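Local coordinates for protein ALDH21) (Physcomitrella patens subsp. patens, PDB 5MZ5) that oxidises succinic semialdehyde to succinate with NADP+ as cofactor, as a member of the aldehyde dehydrogenase family, at residues 95-98 against 99-102. Sequence-based numbering, arbitrary orientation.
Sequences MGAY and ERKA
Glu99 folds back on the N-cap residue Gly96: its OE2 accepts the backbone N-H of Gly96 at 2.9 Å, nearly straight (165° at the hydrogen) and through the lone pair anti to the other carboxylate oxygen. This is the side-chain half of a capping box, with a carboxylate three residues past the N-cap taking the cap's own amide. The reciprocal side-chain half is absent, Gly96 having no side chain; its carbonyl O accepts Arg100 N, 3.2 Å away, in the carbonyl plane, and Glu99 N by a more bent bond from above it. Ala97 O to Lys101 N and Tyr98 O to Ala102 N continue the i to i+4 pattern that Gly96 O begins. On the other flank a water accepts from Arg100 NH2 and can donate to Met95 O; Ala97 CA lies over one guanidinium face, toward its rim, while NE and NH1 bond to the carbonyls of Ala204 and Ser151. With CG wedged between backbone N and carbonyl carbon (chi1 70°), the Tyr98 ring lies alongside Glu99, whose CG sits over its face in a CH-pi contact 3.8 Å from the centroid. Met95, bent at chi3, brings CE to the backbone at Glu99 C and Arg100 N, 3.9 Å from each. The motif opens helix 97-113 just after helix 75-94, at a subunit boundary where Asp162 of a second subunit takes Ala97 N and Glu149 of a third pairs with Lys101, while the C-terminal ends of helices 130-151 and 193-205 meet Arg100.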
loop_
_atom_site.group_PDB
_atom_site.type_symbol
_atom_site.label_atom_id
_atom_site.label_comp_id
_atom_site.label_asym_id
_atom_site.label_seq_id
_atom_site.Cartn_x
_atom_site.Cartn_y
_atom_site.Cartn_z
ATOM N N MET A 95 15.854 7.195 -18.271
ATOM C CA MET A 95 16.620 7.738 -17.143
ATOM C C MET A 95 16.458 6.819 -15.914
ATOM O O MET A 95 15.358 6.300 -15.656
ATOM C CB MET A 95 16.062 9.110 -16.736
ATOM C CG MET A 95 16.399 10.231 -17.691
ATOM S SD MET A 95 15.544 11.739 -17.219
ATOM C CE MET A 95 16.665 12.390 -15.939
ATOM N N GLY A 96 17.539 6.667 -15.155
ATOM C CA GLY A 96 17.502 5.954 -13.884
ATOM C C GLY A 96 16.739 6.807 -12.887
ATOM O O GLY A 96 16.683 8.033 -13.047
ATOM N N ALA A 97 16.103 6.172 -11.881
ATOM C CA ALA A 97 15.323 6.877 -10.849
ATOM C C ALA A 97 16.174 7.930 -10.125
ATOM O O ALA A 97 15.696 9.042 -9.887
ATOM C CB ALA A 97 14.710 5.889 -9.851
ATOM N N TYR A 98 17.455 7.597 -9.853
ATOM C CA TYR A 98 18.429 8.478 -9.200
ATOM C C TYR A 98 18.765 9.700 -10.082
ATOM O O TYR A 98 19.133 10.742 -9.547
ATOM C CB TYR A 98 19.721 7.702 -8.803
ATOM C CG TYR A 98 20.567 7.291 -9.994
ATOM C CD1 TYR A 98 20.302 6.112 -10.690
ATOM C CD2 TYR A 98 21.580 8.118 -10.475
ATOM C CE1 TYR A 98 21.017 5.770 -11.838
ATOM C CE2 TYR A 98 22.313 7.780 -11.619
ATOM C CZ TYR A 98 22.027 6.602 -12.293
ATOM O OH TYR A 98 22.753 6.241 -13.407
ATOM N N GLU A 99 18.663 9.563 -11.421
ATOM C CA GLU A 99 18.917 10.675 -12.353
ATOM C C GLU A 99 17.774 11.665 -12.294
ATOM O O GLU A 99 18.025 12.865 -12.283
ATOM C CB GLU A 99 19.135 10.185 -13.800
ATOM C CG GLU A 99 20.410 9.388 -13.975
ATOM C CD GLU A 99 20.701 8.931 -15.391
ATOM O OE1 GLU A 99 21.787 9.287 -15.904
ATOM O OE2 GLU A 99 19.850 8.233 -15.993
ATOM N N ARG A 100 16.521 11.166 -12.228
ATOM C CA ARG A 100 15.319 12.007 -12.098
ATOM C C ARG A 100 15.391 12.748 -10.758
ATOM O O ARG A 100 15.157 13.952 -10.724
ATOM C CB ARG A 100 14.020 11.187 -12.213
ATOM C CG ARG A 100 13.855 10.488 -13.557
ATOM C CD ARG A 100 12.459 9.916 -13.747
ATOM N NE ARG A 100 12.014 9.067 -12.637
ATOM C CZ ARG A 100 12.188 7.749 -12.575
ATOM N NH1 ARG A 100 11.735 7.065 -11.537
ATOM N NH2 ARG A 100 12.799 7.103 -13.562
ATOM N N LYS A 101 15.820 12.039 -9.682
ATOM C CA LYS A 101 16.016 12.611 -8.353
ATOM C C LYS A 101 17.069 13.723 -8.366
ATOM O O LYS A 101 16.850 14.767 -7.752
ATOM C CB LYS A 101 16.436 11.523 -7.357
ATOM C CG LYS A 101 16.402 11.994 -5.902
ATOM C CD LYS A 101 16.889 10.926 -4.950
ATOM C CE LYS A 101 16.606 11.346 -3.529
ATOM N NZ LYS A 101 17.434 10.600 -2.559
ATOM N N ALA A 102 18.229 13.475 -9.016
ATOM C CA ALA A 102 19.328 14.435 -9.118
ATOM C C ALA A 102 18.877 15.744 -9.786
ATOM O O ALA A 102 19.283 16.812 -9.328
ATOM C CB ALA A 102 20.526 13.825 -9.855
HETATM O O HOH W 1 12.641 7.568 -16.365
#